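Local coordinates for protein protoporphyrinogen oxidase (Exiguobacterium sibiricum, PDB 3LOV) that binds FAD and probably oxidises coproporphyrinogen III to coproporphyrin III with molecular oxygen in bacterial heme b biosynthesis, at residues K66-D71 against D449-A454; Y436-A441 against K455-S460; A18-A23 against E244-S249. One frame throughout, in Å; residues are numbered along the deposited sequence.

Interaction 1: K66-D71 against D449-A454. With FAD (flavin-adenine dinucleotide), chain B.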
loop_
_atom_site.group_PDB
_atom_site.type_symbol
_atom_site.label_atom_id
_atom_site.label_comp_id
_atom_site.label_asym_id
_atom_site.label_seq_id
_atom_site.Cartn_x
_atom_site.Cartn_y
_atom_site.Cartn_z
ATOM N N LYS A 66 0.128 -12.760 -2.931
ATOM C CA LYS A 66 -0.008 -12.114 -4.243
ATOM C C LYS A 66 1.247 -12.407 -5.050
ATOM O O LYS A 66 2.130 -11.547 -5.248
ATOM C CB LYS A 66 -0.264 -10.621 -4.066
ATOM C CG LYS A 66 -1.602 -10.325 -3.400
ATOM C CD LYS A 66 -1.867 -8.808 -3.248
ATOM C CE LYS A 66 -3.243 -8.590 -2.653
ATOM N NZ LYS A 66 -3.740 -7.214 -2.829
ATOM N N HIS A 67 1.326 -13.666 -5.481
ATOM C CA HIS A 67 2.562 -14.300 -5.969
ATOM C C HIS A 67 3.047 -13.788 -7.327
ATOM O O HIS A 67 4.146 -14.165 -7.751
ATOM C CB HIS A 67 2.349 -15.824 -6.080
ATOM C CG HIS A 67 1.339 -16.198 -7.116
ATOM N ND1 HIS A 67 1.668 -16.344 -8.448
ATOM C CD2 HIS A 67 0.002 -16.396 -7.029
ATOM C CE1 HIS A 67 0.573 -16.640 -9.130
ATOM N NE2 HIS A 67 -0.444 -16.702 -8.288
ATOM N N ILE A 68 2.262 -12.934 -8.007
ATOM C CA ILE A 68 2.737 -12.345 -9.260
ATOM C C ILE A 68 4.080 -11.611 -9.079
ATOM O O ILE A 68 4.961 -11.704 -9.937
ATOM C CB ILE A 68 1.679 -11.425 -9.936
ATOM C CG1 ILE A 68 2.113 -11.093 -11.367
ATOM C CG2 ILE A 68 1.445 -10.131 -9.126
ATOM C CD1 ILE A 68 1.033 -10.390 -12.189
ATOM N N LEU A 69 4.280 -10.969 -7.926
ATOM C CA LEU A 69 5.499 -10.216 -7.686
ATOM C C LEU A 69 6.649 -11.193 -7.361
ATOM O O LEU A 69 7.802 -10.960 -7.745
ATOM C CB LEU A 69 5.303 -9.180 -6.562
ATOM C CG LEU A 69 6.508 -8.272 -6.212
ATOM C CD1 LEU A 69 7.328 -7.865 -7.454
ATOM C CD2 LEU A 69 6.054 -7.006 -5.470
ATOM N N THR A 70 6.328 -12.262 -6.622
ATOM C CA THR A 70 7.280 -13.367 -6.389
ATOM C C THR A 70 7.749 -13.940 -7.715
ATOM O O THR A 70 8.939 -14.089 -7.939
ATOM C CB THR A 70 6.647 -14.471 -5.546
ATOM O OG1 THR A 70 5.984 -13.894 -4.406
ATOM C CG2 THR A 70 7.748 -15.490 -5.079
ATOM N N ASP A 71 6.806 -14.173 -8.621
ATOM C CA ASP A 71 7.121 -14.724 -9.930
ATOM C C ASP A 71 8.022 -13.801 -10.774
ATOM O O ASP A 71 9.002 -14.262 -11.406
ATOM C CB ASP A 71 5.841 -15.009 -10.691
ATOM C CG ASP A 71 5.050 -16.146 -10.107
ATOM O OD1 ASP A 71 5.637 -17.033 -9.459
ATOM O OD2 ASP A 71 3.826 -16.149 -10.325
ATOM N N ASP A 449 -0.405 -5.585 -6.784
ATOM C CA ASP A 449 -1.571 -5.081 -7.516
ATOM C C ASP A 449 -1.142 -4.197 -8.691
ATOM O O ASP A 449 -1.720 -4.233 -9.766
ATOM C CB ASP A 449 -2.510 -4.277 -6.592
ATOM C CG ASP A 449 -3.045 -5.107 -5.367
ATOM O OD1 ASP A 449 -3.423 -6.268 -5.525
ATOM O OD2 ASP A 449 -3.064 -4.572 -4.247
ATOM N N CYS A 450 -0.164 -3.350 -8.444
ATOM C CA CYS A 450 0.415 -2.493 -9.469
ATOM C C CYS A 450 1.121 -3.299 -10.549
ATOM O O CYS A 450 0.973 -3.027 -11.757
ATOM C CB CYS A 450 1.375 -1.501 -8.819
ATOM S SG CYS A 450 0.494 -0.198 -7.904
ATOM N N VAL A 451 1.852 -4.326 -10.145
ATOM C CA VAL A 451 2.470 -5.195 -11.136
ATOM C C VAL A 451 1.407 -5.860 -12.022
ATOM O O VAL A 451 1.516 -5.790 -13.244
ATOM C CB VAL A 451 3.416 -6.240 -10.507
ATOM C CG1 VAL A 451 3.847 -7.287 -11.567
ATOM C CG2 VAL A 451 4.626 -5.529 -9.842
ATOM N N ALA A 452 0.368 -6.430 -11.419
ATOM C CA ALA A 452 -0.749 -6.958 -12.155
ATOM C C ALA A 452 -1.426 -5.917 -13.034
ATOM O O ALA A 452 -1.947 -6.238 -14.130
ATOM C CB ALA A 452 -1.816 -7.560 -11.188
ATOM N N SER A 453 -1.530 -4.690 -12.518
ATOM C CA SER A 453 -2.181 -3.602 -13.253
ATOM C C SER A 453 -1.400 -3.382 -14.554
ATOM O O SER A 453 -1.993 -3.391 -15.647
ATOM C CB SER A 453 -2.238 -2.313 -12.384
ATOM O OG SER A 453 -2.869 -1.213 -13.024
ATOM N N ALA A 454 -0.087 -3.242 -14.434
ATOM C CA ALA A 454 0.808 -3.156 -15.605
ATOM C C ALA A 454 0.625 -4.363 -16.562
ATOM O O ALA A 454 0.395 -4.167 -17.744
ATOM C CB ALA A 454 2.307 -3.028 -15.181
HETATM P PA FAD B . 4.767 5.663 -8.031
HETATM O O1A FAD B . 5.700 4.821 -7.227
HETATM O O2A FAD B . 4.154 6.854 -7.395
HETATM O O5B FAD B . 5.526 6.125 -9.351
HETATM C C5B FAD B . 5.058 7.164 -10.173
HETATM C C4B FAD B . 6.221 7.602 -11.072
HETATM O O4B FAD B . 5.767 8.511 -12.077
HETATM C C3B FAD B . 7.309 8.272 -10.258
HETATM O O3B FAD B . 8.595 7.782 -10.595
HETATM C C2B FAD B . 7.107 9.726 -10.640
HETATM O O2B FAD B . 8.276 10.466 -10.608
HETATM C C1B FAD B . 6.607 9.630 -12.066
HETATM N N9A FAD B . 5.862 10.799 -12.559
HETATM C C8A FAD B . 5.004 11.673 -11.930
HETATM N N7A FAD B . 4.557 12.602 -12.814
HETATM C C5A FAD B . 5.137 12.327 -14.022
HETATM C C6A FAD B . 5.051 12.905 -15.291
HETATM N N6A FAD B . 4.252 13.942 -15.524
HETATM N N1A FAD B . 5.788 12.374 -16.337
HETATM C C2A FAD B . 6.567 11.258 -16.147
HETATM N N3A FAD B . 6.630 10.671 -14.897
HETATM C C4A FAD B . 5.949 11.207 -13.863
HETATM N N1 FAD B . 2.661 -1.476 -1.078
HETATM C C2 FAD B . 2.994 -2.737 -0.665
HETATM O O2 FAD B . 2.758 -3.718 -1.383
HETATM N N3 FAD B . 3.572 -2.917 0.566
HETATM C C4 FAD B . 3.810 -1.890 1.405
HETATM O O4 FAD B . 4.355 -2.118 2.469
HETATM C C4X FAD B . 3.454 -0.611 1.033
HETATM N N5 FAD B . 3.740 0.455 1.870
HETATM C C5X FAD B . 3.388 1.742 1.455
HETATM C C6 FAD B . 3.630 2.832 2.299
HETATM C C7 FAD B . 3.279 4.131 1.894
HETATM C C7M FAD B . 3.550 5.296 2.800
HETATM C C8 FAD B . 2.716 4.353 0.624
HETATM C C8M FAD B . 2.310 5.737 0.151
HETATM C C9 FAD B . 2.485 3.279 -0.230
HETATM C C9A FAD B . 2.810 1.963 0.173
HETATM N N10 FAD B . 2.577 0.880 -0.683
HETATM C C10 FAD B . 2.896 -0.409 -0.238
HETATM C "C1'" FAD B . 1.947 1.020 -2.049
HETATM C "C2'" FAD B . 3.075 1.078 -3.109
HETATM O "O2'" FAD B . 3.836 2.204 -2.878
HETATM C "C3'" FAD B . 2.549 1.130 -4.550
HETATM O "O3'" FAD B . 2.073 -0.179 -4.835
HETATM C "C4'" FAD B . 3.596 1.478 -5.639
HETATM O "O4'" FAD B . 4.726 2.209 -5.205
HETATM C "C5'" FAD B . 2.988 2.322 -6.742
HETATM O "O5'" FAD B . 3.933 2.479 -7.770
HETATM P P FAD B . 3.521 3.270 -9.072
HETATM O O1P FAD B . 2.100 2.996 -9.489
HETATM O O2P FAD B . 4.549 3.179 -10.174
HETATM O O3P FAD B . 3.509 4.831 -8.583
#
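Ile68 and Leu69 of helix 68-75 lie alongside Val451 and Ala452 of helix 447-463, the CA atoms of Leu69 and Val451 being 6.8 Å apart and those of Lys66 and Asp449 7.9 Å. Lys66 reaches to the first turn of helix 447-463, its chain extended beyond CG, and its ammonium meets the carboxylate of Asp449 in a salt bridge. Lys66 NZ donates to Asp449 OD1 over 2.9 Å, on the syn lone pair, and more weakly to Asp449 OD2, which also accepts from Gly446 N. Helix 447-463 begins beside FAD, to which Leu447 N is hydrogen-bonded, in the amine-oxidase-type domain: Cys450, one residue on from the salt bridge, faces the cofactor, its SG 3.5 Å from O3' of FAD. Further along the helix the contact turns apolar. The side chains of Ile68 and Val451 run past each other in opposite directions, Ile68 CG1 4.2 Å from Val451 CG1, while Ile68 CD1 reaches on to the backbone of Ala452, 3.9 Å from its CA; with CG1 anti to the backbone N (chi1 -168°), the isoleucine points its longer branch there. Leu69 CD1 rests on the other branch of the valine, Val451 CG2, at 4.3 Å.

Interaction 2: Y436-A441 against K455-S460; sequences YLAGLA and KTMIES
The ring of Tyr436 meets two side chains of helix 447-463 in different ways: the selenium of Met457, a selenomethionine, lies at the ring edge near its plane, SE 4.3 Å from Tyr436 CD2, and the hydroxyl of Ser460 comes in obliquely, OG 3.6 Å from Tyr436 CE2. Leu282, of the neighbouring strand, and Ile461, one residue further along the helix, also touch the tyrosine side chain. The contact belongs to the Rossmann-type dinucleotide-binding domain, where strand 435-437, outermost in the parallel sheet, is covered by the helix that follows it in sequence. Met457 lies between helix and strand. Its CG is 4.0 Å from Ala438 CB, and the bend at chi2 (-62°) swings SE toward the tyrosine. Packing is tight at the strand end, with Met457 CG 3.1 Å from Leu437 O, a carbonyl oxygen that accepts a hydrogen bond from Arg425 NH2. Beyond Leu437 the chain leaves the strand and runs through Gly439, which touches FAD. Replacing Ser460 by an alanine removes a hydroxyl whose loss would probably leave a gap beside Tyr436 CE2 and cost Met457 O its hydroxyl donor. That bond is made back along the helix: with OG between the backbone N and the carbonyl carbon (chi1 82°), Ser460 OG donates to Met457 O over 3.1 Å, tilted 21° from the carbonyl plane.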
loop_
_atom_site.group_PDB
_atom_site.type_symbol
_atom_site.label_atom_id
_atom_site.label_comp_id
_atom_site.label_asym_id
_atom_site.label_seq_id
_atom_site.Cartn_x
_atom_site.Cartn_y
_atom_site.Cartn_z
ATOM N N TYR A 436 -3.895 4.041 -22.253
ATOM C CA TYR A 436 -4.222 3.055 -21.216
ATOM C C TYR A 436 -3.664 3.594 -19.908
ATOM O O TYR A 436 -2.730 4.418 -19.902
ATOM C CB TYR A 436 -3.636 1.656 -21.561
ATOM C CG TYR A 436 -4.193 1.060 -22.849
ATOM C CD1 TYR A 436 -3.672 1.394 -24.109
ATOM C CD2 TYR A 436 -5.244 0.182 -22.811
ATOM C CE1 TYR A 436 -4.247 0.861 -25.300
ATOM C CE2 TYR A 436 -5.808 -0.362 -23.983
ATOM C CZ TYR A 436 -5.299 -0.010 -25.212
ATOM O OH TYR A 436 -5.886 -0.581 -26.304
ATOM N N LEU A 437 -4.292 3.185 -18.811
ATOM C CA LEU A 437 -3.921 3.588 -17.451
ATOM C C LEU A 437 -3.554 2.388 -16.585
ATOM O O LEU A 437 -4.229 1.360 -16.636
ATOM C CB LEU A 437 -5.122 4.293 -16.778
ATOM C CG LEU A 437 -5.814 5.392 -17.555
ATOM C CD1 LEU A 437 -7.056 5.909 -16.843
ATOM C CD2 LEU A 437 -4.841 6.536 -17.782
ATOM N N ALA A 438 -2.542 2.555 -15.729
ATOM C CA ALA A 438 -2.140 1.528 -14.770
ATOM C C ALA A 438 -1.442 2.162 -13.579
ATOM O O ALA A 438 -0.908 3.265 -13.655
ATOM C CB ALA A 438 -1.210 0.469 -15.452
ATOM N N GLY A 439 -1.481 1.468 -12.456
ATOM C CA GLY A 439 -0.923 1.962 -11.228
ATOM C C GLY A 439 -1.846 1.942 -10.032
ATOM O O GLY A 439 -2.946 1.395 -10.060
ATOM N N LEU A 440 -1.380 2.571 -8.963
ATOM C CA LEU A 440 -2.002 2.373 -7.650
ATOM C C LEU A 440 -3.380 2.995 -7.495
ATOM O O LEU A 440 -4.104 2.633 -6.559
ATOM C CB LEU A 440 -1.081 2.854 -6.551
ATOM C CG LEU A 440 -1.042 4.315 -6.089
ATOM C CD1 LEU A 440 -0.399 4.253 -4.700
ATOM C CD2 LEU A 440 -0.263 5.234 -7.019
ATOM N N ALA A 441 -3.744 3.901 -8.406
ATOM C CA ALA A 441 -5.080 4.537 -8.357
ATOM C C ALA A 441 -6.152 3.531 -8.752
ATOM O O ALA A 441 -7.352 3.704 -8.429
ATOM C CB ALA A 441 -5.151 5.689 -9.324
ATOM N N LYS A 455 0.712 -5.595 -16.051
ATOM C CA LYS A 455 0.600 -6.783 -16.903
ATOM C C LYS A 455 -0.741 -6.839 -17.642
ATOM O O LYS A 455 -0.786 -7.064 -18.864
ATOM C CB LYS A 455 0.771 -8.048 -16.081
ATOM C CG LYS A 455 1.055 -9.323 -16.910
ATOM C CD LYS A 455 0.883 -10.566 -16.027
ATOM C CE LYS A 455 1.575 -11.801 -16.600
ATOM N NZ LYS A 455 1.699 -11.703 -18.062
ATOM N N THR A 456 -1.843 -6.637 -16.924
ATOM C CA THR A 456 -3.135 -6.654 -17.608
ATOM C C THR A 456 -3.235 -5.512 -18.658
ATOM O O THR A 456 -3.817 -5.716 -19.720
ATOM C CB THR A 456 -4.299 -6.584 -16.609
ATOM O OG1 THR A 456 -4.056 -7.534 -15.574
ATOM C CG2 THR A 456 -5.624 -6.930 -17.265
HETATM N N MSE A 457 -2.709 -4.312 -18.391
HETATM C CA MSE A 457 -2.846 -3.274 -19.416
HETATM C C MSE A 457 -1.940 -3.581 -20.616
HETATM O O MSE A 457 -2.360 -3.441 -21.755
HETATM C CB MSE A 457 -2.629 -1.859 -18.898
HETATM C CG MSE A 457 -3.705 -1.394 -17.938
HETATM SE SE MSE A 457 -5.465 -1.309 -18.737
HETATM C CE MSE A 457 -6.445 -2.755 -17.865
ATOM N N ILE A 458 -0.725 -4.046 -20.385
ATOM C CA ILE A 458 0.118 -4.456 -21.522
ATOM C C ILE A 458 -0.586 -5.524 -22.374
ATOM O O ILE A 458 -0.653 -5.384 -23.600
ATOM C CB ILE A 458 1.563 -4.917 -21.067
ATOM C CG1 ILE A 458 2.349 -3.728 -20.541
ATOM C CG2 ILE A 458 2.325 -5.653 -22.188
ATOM C CD1 ILE A 458 2.280 -2.494 -21.378
ATOM N N GLU A 459 -1.113 -6.559 -21.718
ATOM C CA GLU A 459 -1.878 -7.626 -22.362
ATOM C C GLU A 459 -3.017 -7.106 -23.247
ATOM O O GLU A 459 -3.229 -7.603 -24.341
ATOM C CB GLU A 459 -2.522 -8.558 -21.307
ATOM C CG GLU A 459 -1.584 -9.585 -20.643
ATOM C CD GLU A 459 -2.256 -10.325 -19.489
ATOM O OE1 GLU A 459 -3.472 -10.132 -19.238
ATOM O OE2 GLU A 459 -1.564 -11.117 -18.834
ATOM N N SER A 460 -3.771 -6.131 -22.750
ATOM C CA SER A 460 -4.924 -5.638 -23.473
ATOM C C SER A 460 -4.482 -4.796 -24.683
ATOM O O SER A 460 -5.202 -4.727 -25.659
ATOM C CB SER A 460 -5.873 -4.893 -22.548
ATOM O OG SER A 460 -5.441 -3.583 -22.359
#

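Interaction 3: A18-A23 against E244-S249; sequences AAAYYA and EVLERS
Tyr21 and Val245 cross at an angle, the valine methyl CG2 sitting at the edge of the ring near its plane, 3.8 Å from Tyr21 CD1. The two belong to the Rossmann-type half of the fold: helix 14-26 is the helix that follows strand 6-10 and the glycine-rich turn, and residues 246-249 lead from helix 235-245 into strand 250-252 at the border of the parallel sheet. Tyr21 leaves its helix with CG anti to the backbone N (chi1 174°), which carries the ring outward to the end of helix 235-245. There it also has a cation-pi partner in Arg25, and Leu72 and Ala75 of helix 68-75 touch it. At its far side from the valine, Tyr21 CD2 stands 3.7 Å above the plane of the Tyr22 ring, offset toward the rim.

Leu246 approaches the helix itself rather than the ring. Its CD2 methyl presses on the backbone, 3.6 Å from Tyr21 N, and on the methyl of Ala20, 3.8 Å from CB. Tyr21 and Leu246 have their CA atoms 6.2 Å apart; at Ala20 only a methyl stands between the helix and the connection. Ser249 meets the same alanine methyl from further along, but its hydroxyl is held by Glu24. The two carboxylate oxygens of Glu24 together accept from Ser249 OG and from the backbone amides of Glu247 and Arg248, tying the connection to the helix. Arg248 NH2 hydrogen-bonds Leu30 O and stands 4.1 Å from Ala23 O.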
loop_
_atom_site.group_PDB
_atom_site.type_symbol
_atom_site.label_atom_id
_atom_site.label_comp_id
_atom_site.label_asym_id
_atom_site.label_seq_id
_atom_site.Cartn_x
_atom_site.Cartn_y
_atom_site.Cartn_z
ATOM N N ALA A 18 7.605 -2.457 -14.567
ATOM C CA ALA A 18 6.926 -3.711 -14.860
ATOM C C ALA A 18 6.239 -3.670 -16.218
ATOM O O ALA A 18 6.257 -4.653 -16.973
ATOM C CB ALA A 18 5.908 -4.047 -13.788
ATOM N N ALA A 19 5.615 -2.552 -16.536
ATOM C CA ALA A 19 4.989 -2.463 -17.834
ATOM C C ALA A 19 6.056 -2.657 -18.958
ATOM O O ALA A 19 5.789 -3.309 -19.943
ATOM C CB ALA A 19 4.240 -1.129 -18.007
ATOM N N ALA A 20 7.249 -2.105 -18.803
ATOM C CA ALA A 20 8.218 -2.157 -19.903
ATOM C C ALA A 20 8.676 -3.607 -20.072
ATOM O O ALA A 20 8.861 -4.062 -21.209
ATOM C CB ALA A 20 9.392 -1.263 -19.642
ATOM N N TYR A 21 8.855 -4.290 -18.929
ATOM C CA TYR A 21 9.330 -5.670 -18.857
ATOM C C TYR A 21 8.362 -6.534 -19.609
ATOM O O TYR A 21 8.757 -7.332 -20.464
ATOM C CB TYR A 21 9.429 -6.158 -17.394
ATOM C CG TYR A 21 9.781 -7.638 -17.283
ATOM C CD1 TYR A 21 11.100 -8.079 -17.365
ATOM C CD2 TYR A 21 8.782 -8.600 -17.118
ATOM C CE1 TYR A 21 11.402 -9.445 -17.300
ATOM C CE2 TYR A 21 9.074 -9.930 -17.060
ATOM C CZ TYR A 21 10.391 -10.350 -17.135
ATOM O OH TYR A 21 10.680 -11.686 -17.084
ATOM N N TYR A 22 7.086 -6.395 -19.278
ATOM C CA TYR A 22 6.075 -7.219 -19.907
ATOM C C TYR A 22 5.881 -6.819 -21.370
ATOM O O TYR A 22 5.584 -7.676 -22.190
ATOM C CB TYR A 22 4.733 -7.133 -19.178
ATOM C CG TYR A 22 4.727 -7.723 -17.794
ATOM C CD1 TYR A 22 5.064 -9.051 -17.590
ATOM C CD2 TYR A 22 4.354 -6.956 -16.686
ATOM C CE1 TYR A 22 5.058 -9.610 -16.315
ATOM C CE2 TYR A 22 4.347 -7.501 -15.388
ATOM C CZ TYR A 22 4.719 -8.831 -15.222
ATOM O OH TYR A 22 4.725 -9.393 -13.971
ATOM N N ALA A 23 6.005 -5.524 -21.687
ATOM C CA ALA A 23 5.853 -5.059 -23.063
ATOM C C ALA A 23 6.974 -5.614 -23.926
ATOM O O ALA A 23 6.729 -5.946 -25.088
ATOM C CB ALA A 23 5.794 -3.456 -23.187
ATOM N N GLU A 244 17.936 -3.125 -15.477
ATOM C CA GLU A 244 19.019 -3.953 -16.034
ATOM C C GLU A 244 18.552 -5.035 -17.052
ATOM O O GLU A 244 19.159 -5.188 -18.078
ATOM C CB GLU A 244 19.771 -4.548 -14.852
ATOM C CG GLU A 244 21.056 -5.274 -15.107
ATOM C CD GLU A 244 21.526 -5.927 -13.809
ATOM O OE1 GLU A 244 21.714 -5.183 -12.818
ATOM O OE2 GLU A 244 21.636 -7.173 -13.759
ATOM N N VAL A 245 17.458 -5.740 -16.809
ATOM C CA VAL A 245 16.995 -6.763 -17.745
ATOM C C VAL A 245 16.226 -6.245 -18.970
ATOM O O VAL A 245 15.886 -7.006 -19.850
ATOM C CB VAL A 245 16.161 -7.898 -17.030
ATOM C CG1 VAL A 245 16.959 -8.474 -15.866
ATOM C CG2 VAL A 245 14.791 -7.414 -16.555
ATOM N N LEU A 246 15.896 -4.958 -19.018
ATOM C CA LEU A 246 15.272 -4.390 -20.201
ATOM C C LEU A 246 16.340 -4.377 -21.303
ATOM O O LEU A 246 17.466 -3.947 -21.071
ATOM C CB LEU A 246 14.751 -2.981 -19.912
ATOM C CG LEU A 246 13.683 -2.900 -18.814
ATOM C CD1 LEU A 246 13.467 -1.425 -18.411
ATOM C CD2 LEU A 246 12.403 -3.571 -19.268
ATOM N N GLU A 247 15.993 -4.869 -22.486
ATOM C CA GLU A 247 16.986 -4.973 -23.566
ATOM C C GLU A 247 16.847 -3.963 -24.687
ATOM O O GLU A 247 17.793 -3.759 -25.438
ATOM C CB GLU A 247 16.968 -6.379 -24.157
ATOM C CG GLU A 247 17.563 -7.405 -23.214
ATOM C CD GLU A 247 17.644 -8.798 -23.825
ATOM O OE1 GLU A 247 16.582 -9.464 -24.031
ATOM O OE2 GLU A 247 18.792 -9.218 -24.090
ATOM N N ARG A 248 15.685 -3.357 -24.844
ATOM C CA ARG A 248 15.528 -2.386 -25.904
ATOM C C ARG A 248 14.712 -1.141 -25.536
ATOM O O ARG A 248 14.673 -0.184 -26.299
ATOM C CB ARG A 248 14.956 -3.078 -27.140
ATOM C CG ARG A 248 13.512 -3.419 -27.052
ATOM C CD ARG A 248 13.006 -3.884 -28.418
ATOM N NE ARG A 248 11.554 -3.976 -28.441
ATOM C CZ ARG A 248 10.849 -4.963 -27.900
ATOM N NH1 ARG A 248 11.455 -5.979 -27.318
ATOM N NH2 ARG A 248 9.520 -4.941 -27.968
ATOM N N SER A 249 14.098 -1.127 -24.366
ATOM C CA SER A 249 13.335 0.050 -23.920
ATOM C C SER A 249 14.252 1.226 -23.655
ATOM O O SER A 249 15.259 1.067 -22.998
ATOM C CB SER A 249 12.612 -0.287 -22.628
ATOM O OG SER A 249 11.670 -1.315 -22.823
#

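In the fold
Interactions 1 and 2 share helix 447-463 and are the nearer to FAD: Cys450 in one and Gly439 and Leu440 in the other line the cofactor pocket, and Ser453 OG, hydrogen-bonded to Gly439 N, ties them directly. Interaction 2 is the buried one, strand against helix, with selenium, methyl and ring contacts and no charged pair between its segments. Interaction 1 is only partly buried and adds a salt bridge at its exposed end to an aliphatic core. Interaction 3 lies furthest out, also partly buried, its apolar packing supplemented by Glu24 and Arg248. Helix 14-26 connects all three: Tyr22 touches Ile68, Val451 and Lys455, and Ile458 packs on Ala19 and Ala23.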